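Local coordinates for mobilization protein A (Pseudomonas aeruginosa, PDB 2NS6) that nicks one DNA strand at the plasmid transfer origin as the relaxase of the relaxosome and locally unwinds the DNA during conjugation, at residues A[23-27]-A[107-111]; A[43-47]-A[103-107]; A[54-58]-A[123-127]. All coordinates share one frame; numbering follows the deposited sequence.

The three contacts lie on one five-stranded antiparallel sheet. Contacts 1 and 2 share Thr107: contact 1 uses strand 106-113, and contact 2 its start and the loop leading into it, with centres about 14 Å apart. Contact 1 holds His111 of the three-histidine manganese site and the probable nucleophile Tyr24; contact 2 holds His45 of a second manganese site. Contact 3 lies closest to contact 2, their centres about 7 Å apart, and a probable backbone hydrogen bond from Ser125 N to Pro105 O (2.9 Å) joins them beyond the strand ends. Thr107 ties contact 3 to the other two, its OG1 lying 3.0 Å from Trp57 NE1, while Ile25 CD1 packs on Met123 SD at 3.9 Å.

Contact 1: A[23-27]-A[107-111]; sequences DYIQR and TLAIH. With MN (manganese (II) ion), chain B.
The carbonyl of Ile25, in the last turn of helix 18-26, accepts a hydrogen bond from His111 NE2 and thereby orients a ligand of the three-histidine metal site characteristic of the relaxase fold. The bond is 2.7 Å from NE2 to O and fairly straight (160° at the hydrogen). It lies in the carbonyl plane on a lone pair of Ile25 O and close to the plane of the imidazole, so the ring is held at both nitrogens: NE2 by the helix end, ND1 by manganese at 2.4 Å. His119 and His121 bind the same ion, and a water adds a further ligand. Hydrogen bonding to the carbonyl would be expected to make the imidazole a stronger donor to the metal.

Two residues earlier on the strand, Ala109 CB fits beneath the same carbonyl, 3.2 Å from Ile25 O, and also faces Ile25 CB. With chi1 at 66°, Ile25 holds CG1 between its own backbone N and carbonyl carbon, and CD1 of this branch packs on Met123; the side chain also touches His121. Tyr24, which probably forms the covalent phosphotyrosine intermediate with DNA, precedes it on the helix. Arg27 closes the helix in a Schellman motif. At the far end, the extended Gln26 chain crosses Thr107 at about a right angle and lays its amide carbon CD 3.6 Å from Thr107 CG2.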
loop_
_atom_site.group_PDB
_atom_site.type_symbol
_atom_site.label_atom_id
_atom_site.label_comp_id
_atom_site.label_asym_id
_atom_site.label_seq_id
_atom_site.Cartn_x
_atom_site.Cartn_y
_atom_site.Cartn_z
ATOM N N ASP A 23 5.593 -4.765 -9.235
ATOM C CA ASP A 23 6.865 -5.362 -9.631
ATOM C C ASP A 23 8.009 -4.362 -9.609
ATOM O O ASP A 23 9.129 -4.700 -9.222
ATOM C CB ASP A 23 6.747 -5.996 -11.017
ATOM C CG ASP A 23 6.178 -7.405 -10.961
ATOM O OD1 ASP A 23 5.529 -7.739 -9.949
ATOM O OD2 ASP A 23 6.376 -8.171 -11.927
ATOM N N TYR A 24 7.728 -3.130 -10.010
ATOM C CA TYR A 24 8.753 -2.101 -10.025
ATOM C C TYR A 24 9.224 -1.734 -8.613
ATOM O O TYR A 24 10.417 -1.854 -8.310
ATOM C CB TYR A 24 8.238 -0.860 -10.752
ATOM C CG TYR A 24 9.285 0.219 -10.927
ATOM C CD1 TYR A 24 10.418 0.005 -11.708
ATOM C CD2 TYR A 24 9.135 1.457 -10.309
ATOM C CE1 TYR A 24 11.380 1.004 -11.872
ATOM C CE2 TYR A 24 10.085 2.459 -10.463
ATOM C CZ TYR A 24 11.202 2.227 -11.247
ATOM O OH TYR A 24 12.131 3.223 -11.406
ATOM N N ILE A 25 8.307 -1.311 -7.741
ATOM C CA ILE A 25 8.717 -0.931 -6.387
ATOM C C ILE A 25 9.330 -2.079 -5.581
ATOM O O ILE A 25 10.175 -1.849 -4.719
ATOM C CB ILE A 25 7.559 -0.294 -5.571
ATOM C CG1 ILE A 25 6.448 -1.309 -5.307
ATOM C CG2 ILE A 25 7.020 0.915 -6.308
ATOM C CD1 ILE A 25 5.435 -0.828 -4.269
ATOM N N GLN A 26 8.919 -3.312 -5.852
ATOM C CA GLN A 26 9.502 -4.442 -5.126
ATOM C C GLN A 26 10.689 -5.029 -5.896
ATOM O O GLN A 26 11.371 -5.923 -5.403
ATOM C CB GLN A 26 8.479 -5.561 -4.918
ATOM C CG GLN A 26 7.328 -5.259 -3.964
ATOM C CD GLN A 26 6.412 -6.462 -3.807
ATOM O OE1 GLN A 26 5.649 -6.804 -4.714
ATOM N NE2 GLN A 26 6.499 -7.122 -2.661
ATOM N N ARG A 27 10.928 -4.524 -7.102
ATOM C CA ARG A 27 11.997 -5.034 -7.965
ATOM C C ARG A 27 11.854 -6.547 -8.149
ATOM O O ARG A 27 12.795 -7.319 -7.929
ATOM C CB ARG A 27 13.389 -4.668 -7.410
ATOM C CG ARG A 27 13.708 -3.165 -7.492
ATOM C CD ARG A 27 13.432 -2.622 -8.901
ATOM N NE ARG A 27 13.304 -1.159 -8.983
ATOM C CZ ARG A 27 14.319 -0.301 -8.957
ATOM N NH1 ARG A 27 15.566 -0.736 -8.844
ATOM N NH2 ARG A 27 14.090 0.997 -9.073
ATOM N N THR A 107 0.679 -3.283 -0.429
ATOM C CA THR A 107 2.026 -3.746 -0.698
ATOM C C THR A 107 2.888 -2.504 -0.520
ATOM O O THR A 107 2.554 -1.423 -1.021
ATOM C CB THR A 107 2.193 -4.282 -2.141
ATOM O OG1 THR A 107 1.432 -5.486 -2.302
ATOM C CG2 THR A 107 3.655 -4.588 -2.432
ATOM N N LEU A 108 3.980 -2.643 0.222
ATOM C CA LEU A 108 4.869 -1.515 0.437
ATOM C C LEU A 108 6.300 -1.953 0.235
ATOM O O LEU A 108 6.643 -3.121 0.395
ATOM C CB LEU A 108 4.700 -0.949 1.851
ATOM C CG LEU A 108 5.244 -1.723 3.050
ATOM C CD1 LEU A 108 6.704 -1.379 3.271
ATOM C CD2 LEU A 108 4.445 -1.361 4.298
ATOM N N ALA A 109 7.145 -1.004 -0.120
ATOM C CA ALA A 109 8.540 -1.313 -0.321
ATOM C C ALA A 109 9.332 -0.110 0.166
ATOM O O ALA A 109 8.879 1.036 0.049
ATOM C CB ALA A 109 8.797 -1.573 -1.808
ATOM N N ILE A 110 10.494 -0.371 0.743
ATOM C CA ILE A 110 11.378 0.695 1.223
ATOM C C ILE A 110 12.527 0.765 0.219
ATOM O O ILE A 110 13.092 -0.264 -0.146
ATOM C CB ILE A 110 11.958 0.373 2.638
ATOM C CG1 ILE A 110 10.873 0.561 3.707
ATOM C CG2 ILE A 110 13.168 1.278 2.923
ATOM C CD1 ILE A 110 11.285 0.117 5.118
ATOM N N HIS A 111 12.863 1.972 -0.227
ATOM C CA HIS A 111 13.938 2.166 -1.195
ATOM C C HIS A 111 15.140 2.938 -0.648
ATOM O O HIS A 111 14.999 3.794 0.229
ATOM C CB HIS A 111 13.406 2.902 -2.429
ATOM C CG HIS A 111 12.602 2.040 -3.350
ATOM N ND1 HIS A 111 11.984 2.529 -4.479
ATOM C CD2 HIS A 111 12.333 0.709 -3.319
ATOM C CE1 HIS A 111 11.369 1.540 -5.106
ATOM N NE2 HIS A 111 11.567 0.425 -4.422
HETATM MN MN MN B . 11.749 4.799 -5.110
HETATM O O HOH W 1 14.034 4.901 -5.733
#

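Contact 2: A[43-47]-A[103-107]; sequences SGHMP and RLPYT. With MN (manganese (II) ion), chain C.
Ser43 and Thr107 form a non-hydrogen-bonded pair of the antiparallel strands, and their hydroxyls make the link that their backbones do not. Ser43 OG and Thr107 OG1 are 2.6 Å apart, and either may be the donor; the threonine oxygen is also bonded to Trp57 NE1 of helix 53-63. Gly44 follows as the hydrogen-bonded pair with Tyr106. Its N donates to Tyr106 O at 3.1 Å, while the return bond from Tyr106 N to Gly44 O is weak. The tyrosine ring reaches across to the neighbouring strand, its CG between backbone N and carbonyl carbon (chi1 75°), and one face lies under Gly44 N, which stands over the ring centre. Glu42 bonds its hydroxyl.

At His45 the chain leaves the strand with positive phi, and the imidazole turns toward 103-107. ND1 donates to Leu104 O at 2.9 Å; the bond runs in the plane of the imidazole but reaches the oxygen from above the carbonyl plane. Arg103 CA sits over the centre of one ring face in a CH-pi contact, 3.7 Å from the centroid. Tyr106 directs its edge at the histidine in an offset edge-to-face pair, planes at 74°. With its rotation fixed in this way, the ring presents NE2 to manganese at 2.4 Å.

Met46, bent at chi2, brings SD alongside Pro105 CB at 3.9 Å and its methyl near Tyr106 O. Pro47 continues this apolar patch, CD facing Pro105 CG, with Tyr56 of helix 53-63 packed against both prolines. The whole is an antiparallel strand pair at the sheet edge that splays into a manganese site that also includes Gln96 and a water.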
loop_
_atom_site.group_PDB
_atom_site.type_symbol
_atom_site.label_atom_id
_atom_site.label_comp_id
_atom_site.label_asym_id
_atom_site.label_seq_id
_atom_site.Cartn_x
_atom_site.Cartn_y
_atom_site.Cartn_z
ATOM N N SER A 43 3.538 -7.022 2.224
ATOM C CA SER A 43 2.148 -6.778 1.849
ATOM C C SER A 43 1.342 -7.315 3.019
ATOM O O SER A 43 1.895 -7.981 3.894
ATOM C CB SER A 43 1.769 -7.529 0.562
ATOM O OG SER A 43 2.527 -7.071 -0.545
ATOM N N GLY A 44 0.051 -7.011 3.055
ATOM C CA GLY A 44 -0.781 -7.501 4.140
ATOM C C GLY A 44 -2.244 -7.498 3.743
ATOM O O GLY A 44 -2.595 -7.009 2.668
ATOM N N HIS A 45 -3.098 -8.054 4.598
ATOM C CA HIS A 45 -4.534 -8.088 4.348
ATOM C C HIS A 45 -4.966 -8.730 3.033
ATOM O O HIS A 45 -6.053 -8.434 2.539
ATOM C CB HIS A 45 -5.091 -6.667 4.399
ATOM C CG HIS A 45 -4.734 -5.929 5.650
ATOM N ND1 HIS A 45 -4.429 -4.589 5.657
ATOM C CD2 HIS A 45 -4.602 -6.354 6.928
ATOM C CE1 HIS A 45 -4.116 -4.215 6.886
ATOM N NE2 HIS A 45 -4.212 -5.266 7.675
ATOM N N MET A 46 -4.134 -9.603 2.469
ATOM C CA MET A 46 -4.473 -10.263 1.208
ATOM C C MET A 46 -5.517 -11.371 1.382
ATOM O O MET A 46 -5.423 -12.193 2.296
ATOM C CB MET A 46 -3.216 -10.863 0.568
ATOM C CG MET A 46 -2.240 -9.854 0.026
ATOM S SD MET A 46 -2.965 -8.816 -1.265
ATOM C CE MET A 46 -1.706 -7.553 -1.424
ATOM N N PRO A 47 -6.529 -11.406 0.500
ATOM C CA PRO A 47 -7.581 -12.424 0.569
ATOM C C PRO A 47 -7.022 -13.800 0.241
ATOM O O PRO A 47 -5.979 -13.925 -0.415
ATOM C CB PRO A 47 -8.615 -11.935 -0.450
ATOM C CG PRO A 47 -7.790 -11.190 -1.440
ATOM C CD PRO A 47 -6.809 -10.435 -0.568
ATOM N N ARG A 103 -8.827 -3.469 6.971
ATOM C CA ARG A 103 -8.015 -4.501 6.328
ATOM C C ARG A 103 -7.957 -4.365 4.819
ATOM O O ARG A 103 -8.372 -5.257 4.070
ATOM C CB ARG A 103 -8.501 -5.889 6.715
ATOM C CG ARG A 103 -8.187 -6.199 8.146
ATOM C CD ARG A 103 -8.441 -7.638 8.465
ATOM N NE ARG A 103 -8.010 -7.962 9.817
ATOM C CZ ARG A 103 -8.666 -8.791 10.613
ATOM N NH1 ARG A 103 -9.784 -9.369 10.181
ATOM N NH2 ARG A 103 -8.209 -9.038 11.833
ATOM N N LEU A 104 -7.426 -3.227 4.384
ATOM C CA LEU A 104 -7.265 -2.928 2.970
ATOM C C LEU A 104 -5.985 -3.613 2.497
ATOM O O LEU A 104 -4.915 -3.419 3.083
ATOM C CB LEU A 104 -7.142 -1.412 2.767
ATOM C CG LEU A 104 -8.250 -0.544 3.377
ATOM C CD1 LEU A 104 -7.901 0.930 3.225
ATOM C CD2 LEU A 104 -9.570 -0.850 2.708
ATOM N N PRO A 105 -6.076 -4.440 1.446
ATOM C CA PRO A 105 -4.853 -5.098 0.979
ATOM C C PRO A 105 -3.853 -4.017 0.585
ATOM O O PRO A 105 -4.242 -2.952 0.104
ATOM C CB PRO A 105 -5.330 -5.909 -0.224
ATOM C CG PRO A 105 -6.773 -6.242 0.148
ATOM C CD PRO A 105 -7.259 -4.926 0.706
ATOM N N TYR A 106 -2.569 -4.281 0.799
ATOM C CA TYR A 106 -1.544 -3.310 0.455
ATOM C C TYR A 106 -0.229 -4.007 0.221
ATOM O O TYR A 106 -0.048 -5.155 0.613
ATOM C CB TYR A 106 -1.360 -2.290 1.588
ATOM C CG TYR A 106 -0.604 -2.830 2.788
ATOM C CD1 TYR A 106 0.795 -2.838 2.818
ATOM C CD2 TYR A 106 -1.284 -3.374 3.872
ATOM C CE1 TYR A 106 1.490 -3.382 3.906
ATOM C CE2 TYR A 106 -0.603 -3.918 4.956
ATOM C CZ TYR A 106 0.777 -3.923 4.970
ATOM O OH TYR A 106 1.436 -4.492 6.038
ATOM N N THR A 107 0.679 -3.283 -0.429
ATOM C CA THR A 107 2.026 -3.746 -0.698
ATOM C C THR A 107 2.888 -2.504 -0.520
ATOM O O THR A 107 2.554 -1.423 -1.021
ATOM C CB THR A 107 2.193 -4.282 -2.141
ATOM O OG1 THR A 107 1.432 -5.486 -2.302
ATOM C CG2 THR A 107 3.655 -4.588 -2.432
HETATM MN MN MN C . -3.887 -5.667 10.009
HETATM O O HOH W 2 -5.735 -4.505 11.227
#

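Contact 3: A[54-58]-A[123-127]; sequences ADYWD and MISER
Met123 places its methyl over one face of the indole of Trp57. CE stands 3.5 Å from the centroid of the six-membered ring and only 10° off its normal, a CH-pi contact, and SD is above the same face at 4.8 Å, making this a Met-aromatic pair. The two side chains come from opposite directions, and the bend at chi3 (-70°) turns the methyl down onto the ring. Tyr56 CD2 packs on the opposite face of the indole, offset toward the rim, so the tryptophan is held between two side chains. Trp57 CH2, at the far rim of the indole, also reaches Ser125 CB at 4.0 Å.

Beside this pair, Tyr56 and Ser125 join through their hydroxyls. OH and OG are 2.6 Å apart, and the geometry lets either be the donor; the serine oxygen lies at the edge of the phenol ring, near its plane. The tyrosine chain swings out from the helix with CG anti to its own N (chi1 -174°), carrying OH across to the loop after the strand, where Arg127 CB lies 3.6 Å from it.

Outer partners position both aromatic residues. Trp57 NE1 bonds to Thr107 OG1, while the Tyr56 hydroxyl has a second partner in Trp139 NE1.

Helix 53-63 thus lies against the sheet where strand 117-124 ends: Trp57 also touches Ala18 and Ala22 of helix 18-26 and, together with Met123, Phe71 of strand 71-77.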
loop_
_atom_site.group_PDB
_atom_site.type_symbol
_atom_site.label_atom_id
_atom_site.label_comp_id
_atom_site.label_asym_id
_atom_site.label_seq_id
_atom_site.Cartn_x
_atom_site.Cartn_y
_atom_site.Cartn_z
ATOM N N ALA A 54 1.551 -10.244 -5.892
ATOM C CA ALA A 54 1.345 -9.928 -7.301
ATOM C C ALA A 54 0.033 -10.506 -7.819
ATOM O O ALA A 54 -0.609 -9.922 -8.698
ATOM C CB ALA A 54 2.512 -10.458 -8.136
ATOM N N ASP A 55 -0.377 -11.648 -7.277
ATOM C CA ASP A 55 -1.628 -12.250 -7.730
ATOM C C ASP A 55 -2.799 -11.291 -7.506
ATOM O O ASP A 55 -3.731 -11.249 -8.305
ATOM C CB ASP A 55 -1.897 -13.585 -7.011
ATOM C CG ASP A 55 -0.771 -14.592 -7.197
ATOM O OD1 ASP A 55 -0.069 -14.548 -8.231
ATOM O OD2 ASP A 55 -0.594 -15.450 -6.306
ATOM N N TYR A 56 -2.747 -10.506 -6.434
ATOM C CA TYR A 56 -3.826 -9.566 -6.151
ATOM C C TYR A 56 -3.843 -8.432 -7.178
ATOM O O TYR A 56 -4.902 -8.038 -7.677
ATOM C CB TYR A 56 -3.668 -8.975 -4.744
ATOM C CG TYR A 56 -4.825 -8.103 -4.313
ATOM C CD1 TYR A 56 -5.956 -8.658 -3.717
ATOM C CD2 TYR A 56 -4.804 -6.727 -4.532
ATOM C CE1 TYR A 56 -7.037 -7.873 -3.352
ATOM C CE2 TYR A 56 -5.884 -5.925 -4.171
ATOM C CZ TYR A 56 -6.999 -6.506 -3.583
ATOM O OH TYR A 56 -8.079 -5.733 -3.226
ATOM N N TRP A 57 -2.669 -7.904 -7.496
ATOM C CA TRP A 57 -2.578 -6.815 -8.450
ATOM C C TRP A 57 -2.898 -7.271 -9.869
ATOM O O TRP A 57 -3.427 -6.493 -10.672
ATOM C CB TRP A 57 -1.193 -6.180 -8.361
ATOM C CG TRP A 57 -0.904 -5.748 -6.952
ATOM C CD1 TRP A 57 0.071 -6.227 -6.131
ATOM C CD2 TRP A 57 -1.640 -4.784 -6.188
ATOM N NE1 TRP A 57 -0.007 -5.620 -4.897
ATOM C CE2 TRP A 57 -1.046 -4.724 -4.909
ATOM C CE3 TRP A 57 -2.741 -3.951 -6.467
ATOM C CZ2 TRP A 57 -1.524 -3.875 -3.896
ATOM C CZ3 TRP A 57 -3.213 -3.108 -5.465
ATOM C CH2 TRP A 57 -2.596 -3.076 -4.193
ATOM N N ASP A 58 -2.591 -8.531 -10.168
ATOM C CA ASP A 58 -2.894 -9.096 -11.487
ATOM C C ASP A 58 -4.416 -9.077 -11.664
ATOM O O ASP A 58 -4.923 -8.649 -12.699
ATOM C CB ASP A 58 -2.417 -10.556 -11.603
ATOM C CG ASP A 58 -0.908 -10.693 -11.817
ATOM O OD1 ASP A 58 -0.289 -9.824 -12.471
ATOM O OD2 ASP A 58 -0.341 -11.708 -11.343
ATOM N N MET A 123 1.274 1.025 -1.884
ATOM C CA MET A 123 0.058 1.012 -2.676
ATOM C C MET A 123 -1.037 0.336 -1.878
ATOM O O MET A 123 -0.852 -0.748 -1.317
ATOM C CB MET A 123 0.284 0.344 -4.042
ATOM C CG MET A 123 1.169 -0.873 -4.052
ATOM S SD MET A 123 1.845 -1.275 -5.728
ATOM C CE MET A 123 0.352 -1.845 -6.611
ATOM N N ILE A 124 -2.171 1.021 -1.808
ATOM C CA ILE A 124 -3.331 0.564 -1.057
ATOM C C ILE A 124 -4.524 0.303 -1.945
ATOM O O ILE A 124 -4.927 1.163 -2.731
ATOM C CB ILE A 124 -3.757 1.620 -0.041
ATOM C CG1 ILE A 124 -2.538 2.094 0.748
ATOM C CG2 ILE A 124 -4.829 1.060 0.877
ATOM C CD1 ILE A 124 -2.871 3.139 1.781
ATOM N N SER A 125 -5.088 -0.894 -1.817
ATOM C CA SER A 125 -6.268 -1.279 -2.582
ATOM C C SER A 125 -7.467 -0.837 -1.754
ATOM O O SER A 125 -7.568 -1.168 -0.570
ATOM C CB SER A 125 -6.306 -2.797 -2.763
ATOM O OG SER A 125 -7.569 -3.214 -3.247
ATOM N N GLU A 126 -8.375 -0.093 -2.374
ATOM C CA GLU A 126 -9.551 0.399 -1.670
ATOM C C GLU A 126 -10.698 -0.599 -1.630
ATOM O O GLU A 126 -11.836 -0.270 -1.969
ATOM C CB GLU A 126 -10.010 1.719 -2.287
ATOM C CG GLU A 126 -9.078 2.876 -1.974
ATOM C CD GLU A 126 -9.261 4.031 -2.934
ATOM O OE1 GLU A 126 -9.471 5.168 -2.470
ATOM O OE2 GLU A 126 -9.191 3.790 -4.155
ATOM N N ARG A 127 -10.376 -1.817 -1.203
ATOM C CA ARG A 127 -11.338 -2.905 -1.071
ATOM C C ARG A 127 -11.222 -3.406 0.355
ATOM O O ARG A 127 -10.127 -3.666 0.844
ATOM C CB ARG A 127 -11.006 -4.046 -2.039
ATOM C CG ARG A 127 -11.173 -3.680 -3.507
ATOM C CD ARG A 127 -12.642 -3.771 -3.925
ATOM N NE ARG A 127 -12.872 -3.275 -5.278
ATOM C CZ ARG A 127 -13.988 -3.484 -5.965
ATOM N NH1 ARG A 127 -14.971 -4.188 -5.424
ATOM N NH2 ARG A 127 -14.128 -2.983 -7.183
#